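Local coordinates for chromosome replication initiation inhibitor protein (Agrobacterium tumefaciens, PDB 3FD3) that probably acts as a LysR-family DNA-binding transcription factor, of which this chain is the C-terminal effector-binding part, without the DNA-binding domain, at residues 4-17 and 44-56. Sequence-based numbering, arbitrary orientation.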
ATOM      1  N   LEU A   4      15.338  14.093  -3.416  1.00 21.09           N
ATOM      2  CA  LEU A   4      15.538  13.224  -4.573  1.00 21.05           C
ATOM      3  C   LEU A   4      14.225  12.585  -4.970  1.00 21.75           C
ATOM      4  O   LEU A   4      13.617  11.871  -4.162  1.00 21.12           O
ATOM      5  CB  LEU A   4      16.534  12.110  -4.234  1.00 21.89           C
ATOM      6  CG  LEU A   4      17.912  12.532  -3.736  1.00 21.96           C
ATOM      7  CD1 LEU A   4      18.776  11.312  -3.540  1.00 23.11           C
ATOM      8  CD2 LEU A   4      18.533  13.508  -4.763  1.00 23.75           C
ATOM      9  N   ASN A   5      13.795  12.837  -6.202  1.00 21.73           N
ATOM     10  CA  ASN A   5      12.600  12.170  -6.771  1.00 22.37           C
ATOM     11  C   ASN A   5      12.952  10.794  -7.365  1.00 21.95           C
ATOM     12  O   ASN A   5      13.730  10.705  -8.340  1.00 21.39           O
ATOM     13  CB  ASN A   5      11.994  13.052  -7.871  1.00 22.52           C
ATOM     14  CG  ASN A   5      11.567  14.422  -7.371  1.00 25.84           C
ATOM     15  OD1 ASN A   5      11.242  14.607  -6.202  1.00 24.54           O
ATOM     16  ND2 ASN A   5      11.592  15.409  -8.267  1.00 25.76           N
ATOM     17  N   ILE A   6      12.369   9.737  -6.810  1.00 20.83           N
ATOM     18  CA  ILE A   6      12.657   8.358  -7.179  1.00 21.99           C
ATOM     19  C   ILE A   6      11.324   7.630  -7.376  1.00 21.86           C
ATOM     20  O   ILE A   6      10.367   7.878  -6.655  1.00 23.24           O
ATOM     21  CB  ILE A   6      13.460   7.649  -6.075  1.00 22.48           C
ATOM     22  CG1 ILE A   6      14.751   8.386  -5.754  1.00 26.09           C
ATOM     23  CG2 ILE A   6      13.811   6.174  -6.451  1.00 25.47           C
ATOM     24  CD1 ILE A   6      15.278   7.955  -4.335  1.00 30.16           C
ATOM     25  N   ALA A   7      11.244   6.790  -8.390  1.00 21.32           N
ATOM     26  CA  ALA A   7      10.035   6.040  -8.693  1.00 20.52           C
ATOM     27  C   ALA A   7      10.263   4.565  -8.368  1.00 20.73           C
ATOM     28  O   ALA A   7      11.387   4.055  -8.413  1.00 20.78           O
ATOM     29  CB  ALA A   7       9.635   6.192 -10.171  1.00 20.35           C
ATOM     30  N   THR A   8       9.163   3.885  -8.023  1.00 21.05           N
ATOM     31  CA  THR A   8       9.186   2.433  -7.795  1.00 21.13           C
ATOM     32  C   THR A   8       7.815   1.892  -8.155  1.00 22.03           C
ATOM     33  O   THR A   8       6.811   2.639  -8.096  1.00 22.31           O
ATOM     34  CB  THR A   8       9.511   2.055  -6.329  1.00 21.91           C
ATOM     35  OG1 THR A   8       9.488   0.623  -6.201  1.00 22.10           O
ATOM     36  CG2 THR A   8       8.513   2.660  -5.332  1.00 21.99           C
ATOM     37  N   ASN A   9       7.784   0.616  -8.533  1.00 22.82           N
ATOM     38  CA  ASN A   9       6.539  -0.110  -8.626  1.00 23.63           C
ATOM     39  C   ASN A   9       6.023  -0.410  -7.221  1.00 22.53           C
ATOM     40  O   ASN A   9       6.800  -0.487  -6.267  1.00 22.08           O
ATOM     41  CB  ASN A   9       6.691  -1.408  -9.465  1.00 25.46           C
ATOM     42  CG  ASN A   9       7.766  -2.404  -8.899  1.00 28.28           C
ATOM     43  OD1 ASN A   9       8.771  -2.015  -8.337  1.00 38.48           O
ATOM     44  ND2 ASN A   9       7.579  -3.684  -9.172  1.00 38.42           N
ATOM     45  N   ALA A  10       4.715  -0.615  -7.091  1.00 20.92           N
ATOM     46  CA  ALA A  10       4.127  -0.896  -5.776  1.00 20.78           C
ATOM     47  C   ALA A  10       4.700  -2.146  -5.136  1.00 20.45           C
ATOM     48  O   ALA A  10       4.883  -2.216  -3.918  1.00 20.38           O
ATOM     49  CB  ALA A  10       2.578  -1.034  -5.875  1.00 21.91           C
ATOM     50  N   ASP A  11       4.916  -3.181  -5.943  1.00 20.71           N
ATOM     51  CA  ASP A  11       5.360  -4.462  -5.379  1.00 20.52           C
ATOM     52  C   ASP A  11       6.782  -4.351  -4.782  1.00 20.39           C
ATOM     53  O   ASP A  11       7.060  -4.976  -3.768  1.00 19.93           O
ATOM     54  CB  ASP A  11       5.270  -5.577  -6.415  1.00 20.55           C
ATOM     55  CG  ASP A  11       3.831  -5.939  -6.768  1.00 21.11           C
ATOM     56  OD1 ASP A  11       2.937  -5.787  -5.900  1.00 23.57           O
ATOM     57  OD2 ASP A  11       3.581  -6.375  -7.920  1.00 21.12           O
ATOM     58  N   SER A  12       7.657  -3.533  -5.364  1.00 19.03           N
ATOM     59  CA  SER A  12       8.958  -3.275  -4.711  1.00 19.43           C
ATOM     60  C   SER A  12       8.807  -2.430  -3.452  1.00 20.19           C
ATOM     61  O   SER A  12       9.499  -2.687  -2.440  1.00 20.15           O
ATOM     62  CB  SER A  12       9.960  -2.644  -5.679  1.00 20.20           C
ATOM     63  OG  SER A  12      10.321  -3.551  -6.707  1.00 20.28           O
ATOM     64  N   LEU A  13       7.938  -1.422  -3.485  1.00 20.56           N
ATOM     65  CA  LEU A  13       7.681  -0.613  -2.267  1.00 21.59           C
ATOM     66  C   LEU A  13       7.128  -1.501  -1.149  1.00 22.85           C
ATOM     67  O   LEU A  13       7.413  -1.288   0.029  1.00 23.50           O
ATOM     68  CB  LEU A  13       6.727   0.556  -2.553  1.00 21.39           C
ATOM     69  CG  LEU A  13       6.461   1.513  -1.394  1.00 23.76           C
ATOM     70  CD1 LEU A  13       7.792   2.116  -0.934  1.00 22.22           C
ATOM     71  CD2 LEU A  13       5.473   2.578  -1.855  1.00 25.75           C
ATOM     72  N   GLY A  14       6.318  -2.494  -1.497  1.00 22.25           N
ATOM     73  CA  GLY A  14       5.750  -3.377  -0.502  1.00 22.94           C
ATOM     74  C   GLY A  14       6.700  -4.431   0.034  1.00 22.50           C
ATOM     75  O   GLY A  14       6.319  -5.150   0.970  1.00 22.58           O
ATOM     76  N   THR A  15       7.905  -4.541  -0.548  1.00 21.63           N
ATOM     77  CA  THR A  15       8.878  -5.535  -0.185  1.00 21.61           C
ATOM     78  C   THR A  15      10.209  -4.880   0.257  1.00 23.22           C
ATOM     79  O   THR A  15      10.325  -4.485   1.438  1.00 25.04           O
ATOM     80  CB  THR A  15       9.048  -6.617  -1.293  1.00 20.99           C
ATOM     81  OG1 THR A  15       9.316  -5.996  -2.557  1.00 20.57           O
ATOM     82  CG2 THR A  15       7.733  -7.505  -1.413  1.00 19.93           C
ATOM     83  N   TRP A  16      11.109  -4.642  -0.684  1.00 21.64           N
ATOM     84  CA  TRP A  16      12.536  -4.362  -0.427  1.00 21.26           C
ATOM     85  C   TRP A  16      12.978  -2.913  -0.625  1.00 21.27           C
ATOM     86  O   TRP A  16      14.070  -2.526  -0.167  1.00 20.79           O
ATOM     87  CB  TRP A  16      13.410  -5.270  -1.314  1.00 21.07           C
ATOM     88  CG  TRP A  16      13.309  -4.933  -2.779  1.00 20.51           C
ATOM     89  CD1 TRP A  16      12.329  -5.318  -3.665  1.00 22.01           C
ATOM     90  CD2 TRP A  16      14.190  -4.092  -3.515  1.00 19.83           C
ATOM     91  NE1 TRP A  16      12.575  -4.795  -4.910  1.00 20.87           N
ATOM     92  CE2 TRP A  16      13.707  -4.027  -4.850  1.00 19.89           C
ATOM     93  CE3 TRP A  16      15.362  -3.405  -3.188  1.00 22.24           C
ATOM     94  CZ2 TRP A  16      14.345  -3.285  -5.844  1.00 22.27           C
ATOM     95  CZ3 TRP A  16      15.992  -2.688  -4.176  1.00 21.68           C
ATOM     96  CH2 TRP A  16      15.480  -2.613  -5.481  1.00 22.97           C
ATOM     97  N   PHE A  17      12.176  -2.096  -1.305  1.00 21.21           N
ATOM     98  CA  PHE A  17      12.655  -0.789  -1.767  1.00 20.83           C
ATOM     99  C   PHE A  17      13.071   0.143  -0.628  1.00 21.46           C
ATOM    100  O   PHE A  17      14.152   0.774  -0.698  1.00 20.17           O
ATOM    101  CB  PHE A  17      11.560  -0.139  -2.616  1.00 21.35           C
ATOM    102  CG  PHE A  17      11.873   1.257  -3.142  1.00 19.35           C
ATOM    103  CD1 PHE A  17      12.602   1.441  -4.292  1.00 22.49           C
ATOM    104  CD2 PHE A  17      11.391   2.358  -2.492  1.00 22.57           C
ATOM    105  CE1 PHE A  17      12.856   2.725  -4.771  1.00 24.35           C
ATOM    106  CE2 PHE A  17      11.639   3.633  -2.989  1.00 24.30           C
ATOM    107  CZ  PHE A  17      12.371   3.792  -4.116  1.00 23.81           C
ATOM    108  N   GLU A  44       8.180   7.791 -19.088  1.00 28.68           N
ATOM    109  CA  GLU A  44       7.865   9.194 -19.339  1.00 28.87           C
ATOM    110  C   GLU A  44       8.437  10.110 -18.256  1.00 27.49           C
ATOM    111  O   GLU A  44       9.021  11.156 -18.559  1.00 26.93           O
ATOM    112  CB  GLU A  44       6.350   9.397 -19.440  1.00 29.68           C
ATOM    113  CG  GLU A  44       5.686   8.547 -20.536  1.00 33.32           C
ATOM    114  CD  GLU A  44       5.102   7.208 -20.010  1.00 38.39           C
ATOM    115  OE1 GLU A  44       3.833   7.120 -19.917  1.00 39.59           O
ATOM    116  OE2 GLU A  44       5.909   6.274 -19.685  1.00 37.66           O
ATOM    117  N   TRP A  45       8.301   9.698 -17.003  1.00 25.62           N
ATOM    118  CA  TRP A  45       8.827  10.482 -15.882  1.00 25.29           C
ATOM    119  C   TRP A  45      10.335  10.637 -15.947  1.00 24.79           C
ATOM    120  O   TRP A  45      10.869  11.707 -15.653  1.00 24.65           O
ATOM    121  CB  TRP A  45       8.487   9.837 -14.556  1.00 24.90           C
ATOM    122  CG  TRP A  45       7.027   9.771 -14.235  1.00 25.87           C
ATOM    123  CD1 TRP A  45       5.999  10.402 -14.882  1.00 26.75           C
ATOM    124  CD2 TRP A  45       6.441   9.056 -13.146  1.00 25.04           C
ATOM    125  NE1 TRP A  45       4.808  10.101 -14.269  1.00 28.30           N
ATOM    126  CE2 TRP A  45       5.053   9.283 -13.196  1.00 25.78           C
ATOM    127  CE3 TRP A  45       6.960   8.241 -12.127  1.00 25.87           C
ATOM    128  CZ2 TRP A  45       4.179   8.722 -12.276  1.00 28.74           C
ATOM    129  CZ3 TRP A  45       6.089   7.680 -11.208  1.00 27.65           C
ATOM    130  CH2 TRP A  45       4.708   7.930 -11.290  1.00 26.81           C
ATOM    131  N   LEU A  46      11.025   9.560 -16.289  1.00 24.23           N
ATOM    132  CA  LEU A  46      12.469   9.642 -16.472  1.00 25.14           C
ATOM    133  C   LEU A  46      12.839  10.557 -17.641  1.00 26.23           C
ATOM    134  O   LEU A  46      13.730  11.397 -17.531  1.00 26.19           O
ATOM    135  CB  LEU A  46      13.067   8.257 -16.678  1.00 24.73           C
ATOM    136  CG  LEU A  46      13.208   7.397 -15.416  1.00 25.17           C
ATOM    137  CD1 LEU A  46      13.393   5.927 -15.783  1.00 24.84           C
ATOM    138  CD2 LEU A  46      14.352   7.850 -14.465  1.00 26.93           C
ATOM    139  N   ARG A  47      12.154  10.385 -18.754  1.00 27.47           N
ATOM    140  CA  ARG A  47      12.407  11.217 -19.933  1.00 29.49           C
ATOM    141  C   ARG A  47      12.191  12.694 -19.617  1.00 29.32           C
ATOM    142  O   ARG A  47      12.974  13.543 -20.042  1.00 30.65           O
ATOM    143  CB  ARG A  47      11.528  10.771 -21.107  1.00 30.02           C
ATOM    144  CG  ARG A  47      11.871  11.412 -22.452  1.00 35.80           C
ATOM    145  CD  ARG A  47      10.761  11.227 -23.505  1.00 41.31           C
ATOM    146  NE  ARG A  47      10.358   9.821 -23.635  1.00 46.91           N
ATOM    147  CZ  ARG A  47       9.126   9.329 -23.425  1.00 49.91           C
ATOM    148  NH1 ARG A  47       8.089  10.110 -23.089  1.00 50.97           N
ATOM    149  NH2 ARG A  47       8.924   8.017 -23.564  1.00 50.68           N
ATOM    150  N   GLY A  48      11.150  13.003 -18.858  1.00 29.33           N
ATOM    151  CA  GLY A  48      10.800  14.390 -18.542  1.00 29.23           C
ATOM    152  C   GLY A  48      11.549  14.978 -17.358  1.00 29.14           C
ATOM    153  O   GLY A  48      11.290  16.115 -16.974  1.00 29.40           O
ATOM    154  N   GLY A  49      12.460  14.206 -16.769  1.00 28.65           N
ATOM    155  CA  GLY A  49      13.176  14.623 -15.561  1.00 28.30           C
ATOM    156  C   GLY A  49      12.312  14.777 -14.323  1.00 28.08           C
ATOM    157  O   GLY A  49      12.723  15.438 -13.367  1.00 28.91           O
ATOM    158  N   ARG A  50      11.121  14.173 -14.316  1.00 27.21           N
ATOM    159  CA  ARG A  50      10.230  14.244 -13.154  1.00 26.38           C
ATOM    160  C   ARG A  50      10.699  13.342 -12.004  1.00 24.68           C
ATOM    161  O   ARG A  50      10.374  13.593 -10.856  1.00 23.95           O
ATOM    162  CB  ARG A  50       8.784  13.911 -13.557  1.00 27.45           C
ATOM    163  CG  ARG A  50       8.145  15.021 -14.445  1.00 30.63           C
ATOM    164  CD  ARG A  50       6.686  14.764 -14.760  1.00 36.85           C
ATOM    165  NE  ARG A  50       5.875  14.492 -13.574  1.00 43.07           N
ATOM    166  CZ  ARG A  50       4.586  14.140 -13.597  1.00 47.59           C
ATOM    167  NH1 ARG A  50       3.925  14.037 -14.752  1.00 48.84           N
ATOM    168  NH2 ARG A  50       3.946  13.884 -12.451  1.00 49.82           N
ATOM    169  N   VAL A  51      11.438  12.289 -12.334  1.00 22.54           N
ATOM    170  CA  VAL A  51      12.210  11.535 -11.362  1.00 21.87           C
ATOM    171  C   VAL A  51      13.643  11.359 -11.878  1.00 21.18           C
ATOM    172  O   VAL A  51      13.880  11.356 -13.102  1.00 20.88           O
ATOM    173  CB  VAL A  51      11.592  10.135 -11.028  1.00 21.83           C
ATOM    174  CG1 VAL A  51      10.176  10.269 -10.430  1.00 21.64           C
ATOM    175  CG2 VAL A  51      11.597   9.222 -12.250  1.00 21.42           C
ATOM    176  N   LEU A  52      14.585  11.185 -10.950  1.00 20.45           N
ATOM    177  CA  LEU A  52      15.997  10.989 -11.283  1.00 20.96           C
ATOM    178  C   LEU A  52      16.399   9.530 -11.408  1.00 20.28           C
ATOM    179  O   LEU A  52      17.446   9.220 -11.964  1.00 20.56           O
ATOM    180  CB  LEU A  52      16.888  11.643 -10.221  1.00 21.95           C
ATOM    181  CG  LEU A  52      16.761  13.149 -10.155  1.00 23.56           C
ATOM    182  CD1 LEU A  52      17.694  13.715  -9.074  1.00 24.33           C
ATOM    183  CD2 LEU A  52      17.105  13.720 -11.521  1.00 26.99           C
ATOM    184  N   ALA A  53      15.600   8.648 -10.843  1.00 19.61           N
ATOM    185  CA  ALA A  53      15.921   7.239 -10.775  1.00 19.76           C
ATOM    186  C   ALA A  53      14.666   6.454 -10.495  1.00 20.12           C
ATOM    187  O   ALA A  53      13.664   6.992  -9.974  1.00 20.96           O
ATOM    188  CB  ALA A  53      16.956   6.943  -9.674  1.00 19.54           C
ATOM    189  N   ALA A  54      14.704   5.179 -10.877  1.00 20.25           N
ATOM    190  CA  ALA A  54      13.513   4.332 -10.747  1.00 20.17           C
ATOM    191  C   ALA A  54      13.878   2.859 -10.721  1.00 21.08           C
ATOM    192  O   ALA A  54      14.775   2.421 -11.460  1.00 21.82           O
ATOM    193  CB  ALA A  54      12.533   4.592 -11.882  1.00 20.50           C
ATOM    194  N   VAL A  55      13.146   2.116  -9.878  1.00 21.27           N
ATOM    195  CA  VAL A  55      13.030   0.673  -9.970  1.00 21.15           C
ATOM    196  C   VAL A  55      11.889   0.425 -10.928  1.00 22.71           C
ATOM    197  O   VAL A  55      10.752   0.926 -10.722  1.00 22.83           O
ATOM    198  CB  VAL A  55      12.747   0.017  -8.582  1.00 21.07           C
ATOM    199  CG1 VAL A  55      12.382  -1.495  -8.745  1.00 23.22           C
ATOM    200  CG2 VAL A  55      13.926   0.223  -7.633  1.00 20.95           C
ATOM    201  N   THR A  56      12.159  -0.343 -11.970  1.00 22.99           N
ATOM    202  CA  THR A  56      11.179  -0.593 -13.034  1.00 23.75           C
ATOM    203  C   THR A  56      11.376  -1.976 -13.638  1.00 24.49           C
ATOM    204  O   THR A  56      12.484  -2.509 -13.632  1.00 23.45           O
ATOM    205  CB  THR A  56      11.292   0.470 -14.123  1.00 24.29           C
ATOM    206  OG1 THR A  56      10.360   0.205 -15.170  1.00 25.20           O
ATOM    207  CG2 THR A  56      12.711   0.517 -14.684  1.00 24.69           C
TER
HETATM  208  O   HOH W   1      13.401  14.780 -10.678  1.00 27.00           O
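Strands 4-8 and 53-56 pair in parallel in the central sheet of a LysR effector-binding domain, a fold of the periplasmic-binding-protein type. Three backbone hydrogen bonds join the segments: L52 N, just ahead of the second strand, to N5 O (2.8 Å), A7 N to A53 O (2.9 Å) and V55 N to A7 O (3.0 Å), A7 using both its N-H and carbonyl. On one face the methyl of A7 lies 3.7 Å from A54 CB and meets the indole of W45 at its edge, 3.9 Å from CE3, with V51 CG1 beside it. V55 points into the region where short helix 10-13 leads to helix 17-26. With CG1 anti to the backbone N (chi1 170°), that methyl comes within 3.6 Å of S12 OG and packs on N9 OD1, while CG2 meets the edge of the F17 ring and the six-membered ring of W16. N9, at the N-cap position of helix 10-13, accepts the hydroxyl of S12 on OD1 (2.7 Å). At the other end, a water bridges N5 ND2 and G49 O in the Schellman turn ending helix 42-47. Strand 31-36 flanks 4-8 on its other side, W179 of strand 165-181 touches I6, A53 and V55, and helix 190-203 packs on I6, W16 and F17.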